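Local structure of carboxylesterase SOBER1 (Arabidopsis thaliana, 6AVX) at residues H12-S17 with V48-G53; T26-S31 with S206-R211; S117-P122 with V135-S140. The protein hydrolyses carboxylic esters, preferring short acyl chains, shows phospholipase A2 activity, and dampens the plant hypersensitive response triggered by the bacterial effector AvrBsT. The protein carries 1 engineered substitution. One frame throughout, in Å; residues are numbered along the deposited sequence.

Interaction 1: residues H12-S17 with V48-G53; sequences HGLGDS and VTCNNG
Leu14 spreads its two methyls over three side chains of the 48-53 turn. CD1 meets Val48 tip to tip, 3.9 Å from CG2, with CG1 of the same valine slightly farther off. The other branch serves a different pair: CD2 lies 4.0 Å from Asn51 ND2 and 4.2 Å from Cys50 SG. With CG anti to the backbone N (chi1 176°), the leucine extends out of its loop toward the turn. Each segment holds its own shape through internal hydrogen bonds. Gly13 to Asp16 is a type II turn, and Gly13 O accepts from Asp16 N and, on the opposite face of its plane, from His12 ND1 at 2.7 Å; the imidazole has that oxygen practically in its ring plane. Across the contact, Val48 O takes Asn51 N and Gly53 N from opposite faces, curling the connection between strands 45-48 and 54-57 of the small antiparallel hairpin. Ser58 touches both Leu14 and Val48, and Gly15 is bonded through its backbone to Arg57 of strand 54-57. The Leu14 side chain sits about 6 Å from that of Ser108, the probable nucleophile. No hydrogen bond crosses between 12-17 and 48-53, so at this point they meet by van der Waals contact alone, mostly apolar.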
ATOM      1  N   HIS A  12       5.133   4.747   4.209  1.00  5.45           N
ATOM      2  CA  HIS A  12       5.721   4.111   5.377  1.00  5.43           C
ATOM      3  C   HIS A  12       4.644   3.557   6.314  1.00  5.21           C
ATOM      4  O   HIS A  12       3.456   3.855   6.206  1.00  6.23           O
ATOM      5  CB  HIS A  12       6.615   5.116   6.117  1.00  5.40           C
ATOM      6  CG  HIS A  12       5.870   6.264   6.737  1.00  5.48           C
ATOM      7  ND1 HIS A  12       5.126   6.132   7.890  1.00  5.22           N
ATOM      8  CD2 HIS A  12       5.752   7.559   6.363  1.00  5.27           C
ATOM      9  CE1 HIS A  12       4.581   7.306   8.193  1.00  5.67           C
ATOM     10  NE2 HIS A  12       4.949   8.189   7.288  1.00  6.16           N
ATOM     11  N   GLY A  13       5.097   2.761   7.287  1.00  5.82           N
ATOM     12  CA  GLY A  13       4.235   2.184   8.301  1.00  7.26           C
ATOM     13  C   GLY A  13       4.080   3.053   9.542  1.00  7.03           C
ATOM     14  O   GLY A  13       4.640   4.144   9.669  1.00  6.61           O
ATOM     15  N   LEU A  14       3.294   2.540  10.480  1.00  6.96           N
ATOM     16  CA  LEU A  14       2.916   3.306  11.655  1.00  6.74           C
ATOM     17  C   LEU A  14       4.139   3.738  12.450  1.00  5.95           C
ATOM     18  O   LEU A  14       4.982   2.912  12.819  1.00  7.47           O
ATOM     19  CB  LEU A  14       2.037   2.424  12.533  1.00  7.45           C
ATOM     20  CG  LEU A  14       1.596   2.999  13.874  1.00 10.02           C
ATOM     21  CD1 LEU A  14       0.733   4.214  13.625  1.00 10.34           C
ATOM     22  CD2 LEU A  14       0.870   1.922  14.691  1.00 10.04           C
ATOM     23  N   GLY A  15       4.221   5.032  12.743  1.00  5.78           N
ATOM     24  CA  GLY A  15       5.278   5.616  13.540  1.00  6.87           C
ATOM     25  C   GLY A  15       6.508   6.023  12.766  1.00  6.52           C
ATOM     26  O   GLY A  15       7.350   6.757  13.299  1.00  7.61           O
ATOM     27  N   ASP A  16       6.650   5.554  11.537  1.00  6.13           N
ATOM     28  CA  ASP A  16       7.870   5.721  10.754  1.00  6.82           C
ATOM     29  C   ASP A  16       7.786   7.047   9.994  1.00  6.48           C
ATOM     30  O   ASP A  16       6.893   7.859  10.235  1.00  8.18           O
ATOM     31  CB  ASP A  16       8.011   4.489   9.856  1.00  7.00           C
ATOM     32  CG  ASP A  16       9.433   4.169   9.447  1.00  8.85           C
ATOM     33  OD1 ASP A  16      10.375   4.913   9.753  1.00 11.11           O
ATOM     34  OD2 ASP A  16       9.591   3.138   8.771  1.00 11.91           O
ATOM     35  N   SER A  17       8.694   7.281   9.041  1.00  6.78           N
ATOM     36  CA  SER A  17       8.697   8.521   8.267  1.00  6.87           C
ATOM     37  C   SER A  17       9.177   8.228   6.853  1.00  6.35           C
ATOM     38  O   SER A  17       9.744   7.165   6.567  1.00  7.30           O
ATOM     39  CB  SER A  17       9.594   9.578   8.900  1.00  7.57           C
ATOM     40  OG  SER A  17      10.955   9.224   8.747  1.00  8.89           O
ATOM     41  N   VAL A  48      -2.922   7.715  18.207  1.00  7.93           N
ATOM     42  CA  VAL A  48      -3.120   6.351  17.725  1.00  7.04           C
ATOM     43  C   VAL A  48      -3.740   5.510  18.837  1.00  8.44           C
ATOM     44  O   VAL A  48      -3.133   5.317  19.902  1.00  8.89           O
ATOM     45  CB  VAL A  48      -1.817   5.724  17.212  1.00  7.46           C
ATOM     46  CG1 VAL A  48      -2.056   4.307  16.736  1.00 11.82           C
ATOM     47  CG2 VAL A  48      -1.237   6.574  16.099  1.00  7.87           C
ATOM     48  N   THR A  49      -4.935   4.988  18.569  1.00  9.60           N
ATOM     49  CA  THR A  49      -5.707   4.291  19.591  1.00  9.70           C
ATOM     50  C   THR A  49      -4.995   3.044  20.111  1.00 10.78           C
ATOM     51  O   THR A  49      -4.998   2.781  21.320  1.00 11.82           O
ATOM     52  CB  THR A  49      -7.089   3.978  19.024  1.00 11.65           C
ATOM     53  OG1 THR A  49      -7.789   5.206  18.777  1.00 10.68           O
ATOM     54  CG2 THR A  49      -7.900   3.120  19.964  1.00 13.46           C
ATOM     55  N   CYS A  50      -4.358   2.265  19.239  1.00 10.16           N
ATOM     56  CA  CYS A  50      -3.702   1.052  19.721  1.00 10.49           C
ATOM     57  C   CYS A  50      -2.520   1.377  20.621  1.00 12.11           C
ATOM     58  O   CYS A  50      -2.054   0.494  21.356  1.00 13.05           O
ATOM     59  CB  CYS A  50      -3.285   0.151  18.556  1.00 13.58           C
ATOM     60  SG  CYS A  50      -2.013   0.816  17.479  1.00 13.19           S
ATOM     61  N   ASN A  51      -2.025   2.614  20.585  1.00  9.90           N
ATOM     62  CA  ASN A  51      -0.952   3.079  21.450  1.00  9.83           C
ATOM     63  C   ASN A  51      -1.487   4.018  22.524  1.00 10.29           C
ATOM     64  O   ASN A  51      -0.797   4.939  22.972  1.00 11.77           O
ATOM     65  CB  ASN A  51       0.162   3.714  20.624  1.00 12.13           C
ATOM     66  CG  ASN A  51       0.937   2.681  19.845  1.00 14.52           C
ATOM     67  OD1 ASN A  51       1.255   1.616  20.375  1.00 17.98           O
ATOM     68  ND2 ASN A  51       1.208   2.954  18.574  1.00 14.24           N
ATOM     69  N   ASN A  52      -2.737   3.795  22.921  1.00 11.17           N
ATOM     70  CA  ASN A  52      -3.369   4.513  24.026  1.00 13.73           C
ATOM     71  C   ASN A  52      -3.411   6.011  23.784  1.00 13.82           C
ATOM     72  O   ASN A  52      -3.321   6.811  24.718  1.00 14.25           O
ATOM     73  CB  ASN A  52      -2.731   4.154  25.363  1.00 16.46           C
ATOM     74  CG  ASN A  52      -2.891   2.682  25.672  1.00 17.79           C
ATOM     75  OD1 ASN A  52      -3.920   2.088  25.342  1.00 22.18           O
ATOM     76  ND2 ASN A  52      -1.878   2.081  26.255  1.00 21.87           N
ATOM     77  N   GLY A  53      -3.594   6.400  22.527  1.00 11.95           N
ATOM     78  CA  GLY A  53      -3.718   7.793  22.190  1.00 11.54           C
ATOM     79  C   GLY A  53      -2.413   8.525  22.047  1.00 10.03           C
ATOM     80  O   GLY A  53      -2.435   9.736  21.796  1.00 11.62           O
TER

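Interaction 2: residues T26-S31 with S206-R211; sequences TQFKSS and SWIKRR
Phe28 and Ile208 supply the apolar half of this contact, with Phe28 CE2 4.3 Å from Ile208 CD1. The methyl approaches the ring obliquely. Both residues are buried, and Leu33 touches each of them, while Trp38 meets the Phe28 ring edge to face; the pair therefore belongs to a larger hydrophobic cluster. Ile208 also reaches Phe103 on strand 102-107.

The second kind of contact is a polar side chain lying against the aliphatic part of another. Ser30 OG is 3.9 Å from Lys209 CD, and Ser30 CB is 4.1 Å from Lys209 NZ. A bend in the lysine chain at chi3 (54°) turns its amino end alongside the serine, but no hydrogen bond joins these two residues.

Hydrogen bonds make up the third kind. The hydroxyl of Ser30 is bonded to Glu205 OE2, one turn back from Lys209, and to Leu33 N; the first bond ties loop to helix, and the second stays within the loop. Gln27 O adds another tie to the helix through Lys202 NZ, while Lys29 NZ folds back to Thr26 O at 2.9 Å. The Phe28-Ile208 and Ser30-Lys209 packing and the Ser30-Glu205 bond seat the irregular loop before strand 37-39 against the C-terminal helix 198-212, one of the helices flanking the central parallel sheet of the alpha/beta hydrolase fold.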
ATOM      1  N   THR A  26      17.298   2.284  -3.153  1.00  9.74           N
ATOM      2  CA  THR A  26      18.623   1.797  -3.521  1.00 13.51           C
ATOM      3  C   THR A  26      18.659   0.293  -3.704  1.00 12.29           C
ATOM      4  O   THR A  26      19.655  -0.220  -4.213  1.00 13.39           O
ATOM      5  CB  THR A  26      19.701   2.222  -2.507  1.00 14.64           C
ATOM      6  OG1 THR A  26      19.558   1.497  -1.278  1.00 17.22           O
ATOM      7  CG2 THR A  26      19.627   3.699  -2.243  1.00 21.35           C
ATOM      8  N   GLN A  27      17.618  -0.434  -3.294  1.00 10.81           N
ATOM      9  CA  GLN A  27      17.525  -1.857  -3.593  1.00 11.75           C
ATOM     10  C   GLN A  27      16.947  -2.124  -4.975  1.00 10.10           C
ATOM     11  O   GLN A  27      16.961  -3.272  -5.431  1.00 11.46           O
ATOM     12  CB  GLN A  27      16.672  -2.551  -2.527  1.00 11.17           C
ATOM     13  CG  GLN A  27      17.312  -2.530  -1.154  1.00 16.83           C
ATOM     14  CD  GLN A  27      18.659  -3.211  -1.160  1.00 20.97           C
ATOM     15  OE1 GLN A  27      18.813  -4.285  -1.741  1.00 22.30           O
ATOM     16  NE2 GLN A  27      19.643  -2.582  -0.536  1.00 34.17           N
ATOM     17  N   PHE A  28      16.443  -1.095  -5.646  1.00  8.58           N
ATOM     18  CA  PHE A  28      15.903  -1.209  -6.997  1.00  8.88           C
ATOM     19  C   PHE A  28      17.020  -0.738  -7.920  1.00  9.04           C
ATOM     20  O   PHE A  28      17.101   0.431  -8.309  1.00 11.19           O
ATOM     21  CB  PHE A  28      14.643  -0.355  -7.144  1.00  8.91           C
ATOM     22  CG  PHE A  28      13.463  -0.871  -6.360  1.00  9.05           C
ATOM     23  CD1 PHE A  28      13.458  -0.859  -4.972  1.00  9.13           C
ATOM     24  CD2 PHE A  28      12.343  -1.356  -7.016  1.00 10.53           C
ATOM     25  CE1 PHE A  28      12.367  -1.341  -4.249  1.00 10.00           C
ATOM     26  CE2 PHE A  28      11.252  -1.838  -6.300  1.00 11.89           C
ATOM     27  CZ  PHE A  28      11.269  -1.830  -4.920  1.00 11.15           C
ATOM     28  N   LYS A  29      17.920  -1.669  -8.236  1.00  8.63           N
ATOM     29  CA  LYS A  29      19.190  -1.371  -8.892  1.00  8.95           C
ATOM     30  C   LYS A  29      19.163  -1.572 -10.400  1.00 10.35           C
ATOM     31  O   LYS A  29      20.190  -1.359 -11.055  1.00 12.67           O
ATOM     32  CB  LYS A  29      20.300  -2.233  -8.282  1.00  9.93           C
ATOM     33  CG  LYS A  29      20.539  -1.947  -6.829  1.00 10.46           C
ATOM     34  CD  LYS A  29      21.713  -2.752  -6.316  1.00 12.17           C
ATOM     35  CE  LYS A  29      21.945  -2.560  -4.830  1.00 18.33           C
ATOM     36  NZ  LYS A  29      22.390  -1.188  -4.498  1.00 21.00           N
ATOM     37  N   SER A  30      18.033  -1.954 -10.974  1.00  8.89           N
ATOM     38  CA  SER A  30      17.988  -2.257 -12.396  1.00  9.62           C
ATOM     39  C   SER A  30      18.131  -1.004 -13.251  1.00 10.13           C
ATOM     40  O   SER A  30      17.776   0.104 -12.850  1.00 10.01           O
ATOM     41  CB  SER A  30      16.675  -2.941 -12.755  1.00 10.99           C
ATOM     42  OG  SER A  30      15.578  -2.073 -12.546  1.00 12.00           O
ATOM     43  N   SER A  31      18.628  -1.199 -14.473  1.00  8.87           N
ATOM     44  CA  SER A  31      18.606  -0.119 -15.455  1.00  9.84           C
ATOM     45  C   SER A  31      17.190   0.387 -15.687  1.00  9.95           C
ATOM     46  O   SER A  31      16.963   1.593 -15.818  1.00 10.16           O
ATOM     47  CB  SER A  31      19.215  -0.588 -16.771  1.00 10.60           C
ATOM     48  OG  SER A  31      20.570  -0.942 -16.606  1.00 12.46           O
ATOM     49  N   SER A 206      10.823  -6.608 -10.108  1.00  7.97           N
ATOM     50  CA  SER A 206      10.558  -7.402 -11.306  1.00  9.15           C
ATOM     51  C   SER A 206       9.119  -7.230 -11.776  1.00  8.40           C
ATOM     52  O   SER A 206       8.855  -7.197 -12.984  1.00  8.75           O
ATOM     53  CB  SER A 206      10.856  -8.872 -11.032  1.00 11.98           C
ATOM     54  OG  SER A 206      12.235  -9.069 -10.795  1.00 16.71           O
ATOM     55  N   TRP A 207       8.171  -7.163 -10.835  1.00  8.26           N
ATOM     56  CA  TRP A 207       6.765  -6.944 -11.171  1.00  7.66           C
ATOM     57  C   TRP A 207       6.550  -5.571 -11.799  1.00  7.06           C
ATOM     58  O   TRP A 207       5.841  -5.454 -12.801  1.00  8.71           O
ATOM     59  CB  TRP A 207       5.944  -7.140  -9.900  1.00  8.72           C
ATOM     60  CG  TRP A 207       4.512  -6.694  -9.903  1.00 10.98           C
ATOM     61  CD1 TRP A 207       3.421  -7.381 -10.350  1.00 15.76           C
ATOM     62  CD2 TRP A 207       4.016  -5.470  -9.347  1.00 11.75           C
ATOM     63  NE1 TRP A 207       2.276  -6.643 -10.108  1.00 11.51           N
ATOM     64  CE2 TRP A 207       2.619  -5.469  -9.496  1.00 13.65           C
ATOM     65  CE3 TRP A 207       4.625  -4.384  -8.729  1.00 13.19           C
ATOM     66  CZ2 TRP A 207       1.820  -4.410  -9.051  1.00 10.92           C
ATOM     67  CZ3 TRP A 207       3.833  -3.337  -8.292  1.00 12.87           C
ATOM     68  CH2 TRP A 207       2.451  -3.363  -8.451  1.00 13.07           C
ATOM     69  N   ILE A 208       7.174  -4.526 -11.258  1.00  7.23           N
ATOM     70  CA  ILE A 208       7.088  -3.214 -11.893  1.00  8.27           C
ATOM     71  C   ILE A 208       7.642  -3.272 -13.310  1.00  8.42           C
ATOM     72  O   ILE A 208       7.037  -2.744 -14.252  1.00  9.04           O
ATOM     73  CB  ILE A 208       7.803  -2.145 -11.047  1.00  7.68           C
ATOM     74  CG1 ILE A 208       7.065  -1.954  -9.724  1.00  8.54           C
ATOM     75  CG2 ILE A 208       7.849  -0.830 -11.800  1.00 10.35           C
ATOM     76  CD1 ILE A 208       7.764  -1.009  -8.746  1.00 11.98           C
ATOM     77  N   LYS A 209       8.805  -3.905 -13.482  1.00  8.67           N
ATOM     78  CA  LYS A 209       9.399  -4.030 -14.811  1.00  9.23           C
ATOM     79  C   LYS A 209       8.459  -4.729 -15.776  1.00  9.37           C
ATOM     80  O   LYS A 209       8.329  -4.319 -16.934  1.00  9.95           O
ATOM     81  CB  LYS A 209      10.717  -4.787 -14.727  1.00 11.10           C
ATOM     82  CG  LYS A 209      11.820  -3.948 -14.094  1.00 12.42           C
ATOM     83  CD  LYS A 209      13.070  -4.744 -13.807  1.00 17.24           C
ATOM     84  CE  LYS A 209      13.575  -5.452 -15.037  1.00 18.01           C
ATOM     85  NZ  LYS A 209      14.923  -6.049 -14.783  1.00 31.12           N
ATOM     86  N   ARG A 210       7.824  -5.804 -15.335  1.00  8.64           N
ATOM     87  CA  ARG A 210       6.894  -6.531 -16.194  1.00 10.07           C
ATOM     88  C   ARG A 210       5.695  -5.672 -16.546  1.00 11.38           C
ATOM     89  O   ARG A 210       5.225  -5.675 -17.693  1.00 12.33           O
ATOM     90  CB  ARG A 210       6.435  -7.802 -15.493  1.00 13.00           C
ATOM     91  CG  ARG A 210       5.532  -8.707 -16.312  1.00 23.11           C
ATOM     92  CD  ARG A 210       5.163  -9.965 -15.525  1.00 36.94           C
ATOM     93  NE  ARG A 210       6.252 -10.348 -14.629  1.00 42.24           N
ATOM     94  CZ  ARG A 210       6.210 -10.310 -13.298  1.00 37.24           C
ATOM     95  NH1 ARG A 210       5.110  -9.944 -12.654  1.00 43.83           N
ATOM     96  NH2 ARG A 210       7.282 -10.659 -12.602  1.00 27.77           N
ATOM     97  N   ARG A 211       5.179  -4.920 -15.578  1.00 10.31           N
ATOM     98  CA  ARG A 211       4.062  -4.026 -15.867  1.00 12.12           C
ATOM     99  C   ARG A 211       4.458  -2.979 -16.897  1.00 12.14           C
ATOM    100  O   ARG A 211       3.704  -2.713 -17.843  1.00 15.12           O
ATOM    101  CB  ARG A 211       3.598  -3.361 -14.573  1.00 11.04           C
ATOM    102  CG  ARG A 211       2.524  -2.301 -14.739  1.00 20.25           C
ATOM    103  CD  ARG A 211       1.240  -2.828 -15.365  1.00 20.40           C
ATOM    104  NE  ARG A 211       0.140  -1.920 -15.085  1.00 13.18           N
ATOM    105  CZ  ARG A 211      -0.928  -1.729 -15.862  1.00 22.62           C
ATOM    106  NH1 ARG A 211      -1.044  -2.395 -17.008  1.00 33.00           N
ATOM    107  NH2 ARG A 211      -1.883  -0.856 -15.499  1.00 14.49           N
TER

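Interaction 3: residues S117-P122 with V135-S140; sequences SVLLYP and VPFTSS
Phe137 pushes its ring toward the end of helix 109-120, where two successive leucines receive it. Leu119 CD1 comes to the ring edge, close to its plane, at 4.2 Å from Phe137 CZ. Leu120 CD1 stands 4.3 Å from Phe137 CE2, approaching obliquely. One methyl from each leucine thus reaches the far end of the ring, and Phe137 has the largest share of the surface buried between the segments. With CG between the backbone N and the carbonyl carbon (chi1 38°), the ring is carried toward Leu119 and Leu120. Closer to its own backbone, CD of the preceding Pro136 lies above one ring face, toward its rim. Leu119 and Phe137 are buried, whereas Leu120 is partly exposed.

The looser side begins immediately after the aromatic residue. Thr138, Ser139 and Ser140 are exposed and take no part in the packing against 117-122. Here the chain is shaped by an ST turn: Thr138 OG1 accepts from Ser140 N at 3.1 Å, with an N-H...O angle of 154°.

Further helices and loops pack on the leucines. Leu119 touches Leu177 of helix 173-180, Leu120 touches Leu79 of helix 75-94, and Phe145 meets both leucines. Phe137 also rests on Ala116, so the loop that follows strand 127-131 folds back over the helix that precedes that strand.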
ATOM      1  N   SER A 117      -6.008   3.595  -1.543  1.00  5.05           N
ATOM      2  CA  SER A 117      -5.769   4.696  -2.466  1.00  5.41           C
ATOM      3  C   SER A 117      -5.916   4.245  -3.907  1.00  5.62           C
ATOM      4  O   SER A 117      -6.478   4.971  -4.737  1.00  6.40           O
ATOM      5  CB  SER A 117      -4.385   5.288  -2.231  1.00  6.69           C
ATOM      6  OG  SER A 117      -4.264   5.870  -0.938  1.00  7.08           O
ATOM      7  N   VAL A 118      -5.368   3.085  -4.244  1.00  5.16           N
ATOM      8  CA  VAL A 118      -5.463   2.582  -5.606  1.00  5.50           C
ATOM      9  C   VAL A 118      -6.910   2.268  -5.961  1.00  6.02           C
ATOM     10  O   VAL A 118      -7.390   2.626  -7.049  1.00  6.55           O
ATOM     11  CB  VAL A 118      -4.548   1.362  -5.778  1.00  7.92           C
ATOM     12  CG1 VAL A 118      -4.862   0.635  -7.070  1.00  8.59           C
ATOM     13  CG2 VAL A 118      -3.079   1.780  -5.680  1.00  8.04           C
ATOM     14  N   LEU A 119      -7.623   1.603  -5.057  1.00  5.30           N
ATOM     15  CA  LEU A 119      -8.964   1.125  -5.395  1.00  6.03           C
ATOM     16  C   LEU A 119      -9.972   2.255  -5.520  1.00  5.58           C
ATOM     17  O   LEU A 119     -11.025   2.063  -6.147  1.00  6.30           O
ATOM     18  CB  LEU A 119      -9.458   0.121  -4.345  1.00  8.05           C
ATOM     19  CG  LEU A 119      -8.666  -1.178  -4.198  1.00 11.46           C
ATOM     20  CD1 LEU A 119      -9.161  -1.998  -3.007  1.00 14.41           C
ATOM     21  CD2 LEU A 119      -8.750  -1.985  -5.468  1.00 21.45           C
ATOM     22  N   LEU A 120      -9.696   3.402  -4.929  1.00  5.40           N
ATOM     23  CA  LEU A 120     -10.592   4.545  -5.016  1.00  5.73           C
ATOM     24  C   LEU A 120     -10.145   5.574  -6.045  1.00  6.19           C
ATOM     25  O   LEU A 120     -10.833   6.580  -6.227  1.00  6.12           O
ATOM     26  CB  LEU A 120     -10.754   5.198  -3.640  1.00  5.82           C
ATOM     27  CG  LEU A 120     -11.595   4.358  -2.677  1.00  6.35           C
ATOM     28  CD1 LEU A 120     -11.384   4.799  -1.240  1.00  7.72           C
ATOM     29  CD2 LEU A 120     -13.099   4.437  -3.042  1.00  7.61           C
ATOM     30  N   TYR A 121      -9.013   5.370  -6.710  1.00  5.99           N
ATOM     31  CA  TYR A 121      -8.538   6.378  -7.652  1.00  5.21           C
ATOM     32  C   TYR A 121      -9.344   6.298  -8.956  1.00  6.43           C
ATOM     33  O   TYR A 121      -9.668   5.200  -9.415  1.00  7.14           O
ATOM     34  CB  TYR A 121      -7.033   6.185  -7.952  1.00  6.39           C
ATOM     35  CG  TYR A 121      -6.458   7.462  -8.506  1.00  4.94           C
ATOM     36  CD1 TYR A 121      -6.058   7.572  -9.837  1.00  5.91           C
ATOM     37  CD2 TYR A 121      -6.373   8.591  -7.719  1.00  6.51           C
ATOM     38  CE1 TYR A 121      -5.601   8.759 -10.347  1.00  6.23           C
ATOM     39  CE2 TYR A 121      -5.914   9.798  -8.228  1.00  7.11           C
ATOM     40  CZ  TYR A 121      -5.526   9.865  -9.553  1.00  6.75           C
ATOM     41  OH  TYR A 121      -5.078  11.067 -10.079  1.00  8.29           O
ATOM     42  N   PRO A 122      -9.686   7.439  -9.578  1.00  5.64           N
ATOM     43  CA  PRO A 122     -10.565   7.381 -10.762  1.00  5.90           C
ATOM     44  C   PRO A 122      -9.940   6.785 -11.999  1.00  6.21           C
ATOM     45  O   PRO A 122     -10.678   6.486 -12.948  1.00  7.87           O
ATOM     46  CB  PRO A 122     -10.949   8.845 -10.996  1.00  7.64           C
ATOM     47  CG  PRO A 122     -10.784   9.507  -9.674  1.00  9.74           C
ATOM     48  CD  PRO A 122      -9.616   8.802  -9.025  1.00  7.97           C
ATOM     49  N   VAL A 135      -6.842  -5.130   4.702  1.00  8.31           N
ATOM     50  CA  VAL A 135      -7.946  -4.456   4.029  1.00  8.44           C
ATOM     51  C   VAL A 135      -8.548  -3.460   5.014  1.00  8.21           C
ATOM     52  O   VAL A 135      -9.097  -3.885   6.038  1.00  8.64           O
ATOM     53  CB  VAL A 135      -8.999  -5.456   3.542  1.00 10.39           C
ATOM     54  CG1 VAL A 135     -10.121  -4.724   2.818  1.00 11.60           C
ATOM     55  CG2 VAL A 135      -8.359  -6.471   2.604  1.00 11.39           C
ATOM     56  N   PRO A 136      -8.460  -2.144   4.766  1.00  8.39           N
ATOM     57  CA  PRO A 136      -8.789  -1.180   5.818  1.00  8.94           C
ATOM     58  C   PRO A 136     -10.210  -0.671   5.756  1.00  8.70           C
ATOM     59  O   PRO A 136     -10.509   0.403   6.282  1.00 12.52           O
ATOM     60  CB  PRO A 136      -7.792  -0.050   5.554  1.00 11.08           C
ATOM     61  CG  PRO A 136      -7.724  -0.023   4.102  1.00  9.48           C
ATOM     62  CD  PRO A 136      -7.789  -1.463   3.642  1.00  9.75           C
ATOM     63  N   PHE A 137     -11.092  -1.443   5.149  1.00  9.22           N
ATOM     64  CA  PHE A 137     -12.500  -1.086   5.077  1.00  8.95           C
ATOM     65  C   PHE A 137     -13.302  -2.352   4.822  1.00 10.05           C
ATOM     66  O   PHE A 137     -12.750  -3.415   4.561  1.00 10.81           O
ATOM     67  CB  PHE A 137     -12.775   0.054   4.069  1.00 12.35           C
ATOM     68  CG  PHE A 137     -11.952   0.016   2.785  1.00  9.71           C
ATOM     69  CD1 PHE A 137     -11.653  -1.173   2.144  1.00 11.51           C
ATOM     70  CD2 PHE A 137     -11.530   1.199   2.195  1.00 12.17           C
ATOM     71  CE1 PHE A 137     -10.919  -1.173   0.951  1.00 11.36           C
ATOM     72  CE2 PHE A 137     -10.822   1.208   1.017  1.00 11.34           C
ATOM     73  CZ  PHE A 137     -10.516   0.023   0.391  1.00 11.46           C
ATOM     74  N   THR A 138     -14.627  -2.236   4.949  1.00 10.30           N
ATOM     75  CA  THR A 138     -15.529  -3.350   4.709  1.00 10.94           C
ATOM     76  C   THR A 138     -15.968  -3.351   3.248  1.00  9.64           C
ATOM     77  O   THR A 138     -15.662  -2.437   2.472  1.00  9.87           O
ATOM     78  CB  THR A 138     -16.785  -3.271   5.580  1.00 10.96           C
ATOM     79  OG1 THR A 138     -17.631  -2.234   5.078  1.00 12.43           O
ATOM     80  CG2 THR A 138     -16.458  -3.013   7.058  1.00 14.47           C
ATOM     81  N   SER A 139     -16.725  -4.376   2.868  1.00 10.22           N
ATOM     82  CA  SER A 139     -17.237  -4.456   1.513  1.00  9.95           C
ATOM     83  C   SER A 139     -18.237  -3.346   1.183  1.00  8.03           C
ATOM     84  O   SER A 139     -18.563  -3.178   0.010  1.00 10.03           O
ATOM     85  CB  SER A 139     -17.885  -5.810   1.275  1.00 13.32           C
ATOM     86  OG  SER A 139     -18.934  -5.986   2.191  1.00 19.40           O
ATOM     87  N   SER A 140     -18.704  -2.571   2.161  1.00  7.91           N
ATOM     88  CA  SER A 140     -19.602  -1.449   1.868  1.00 10.74           C
ATOM     89  C   SER A 140     -18.969  -0.441   0.918  1.00  9.62           C
ATOM     90  O   SER A 140     -19.700   0.262   0.206  1.00  9.48           O
ATOM     91  CB  SER A 140     -20.029  -0.732   3.152  1.00 10.87           C
ATOM     92  OG  SER A 140     -18.939  -0.107   3.778  1.00 16.19           O
TER

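Overall arrangement
The three contacts lie at separate places around one alpha/beta hydrolase domain, and none touches another. Interaction 1 is the one near the probable Ser108-Asp162-His194 triad, with the Leu14 side chain also about 8 Å from that of His194. Interactions 2 and 3 are away from these residues. Interaction 3 is nevertheless linked to the nucleophile through the chain, because helix 109-120 starts directly after Ser108. The centres of interactions 1 and 2 are about 30 Å apart, on opposite sides of the chain's centre, although their segments alternate in sequence. Interaction 3 lies about 21 Å from interaction 1 and about 26 Å from interaction 2, centre to centre; both its segments fall between those of interaction 2 in sequence.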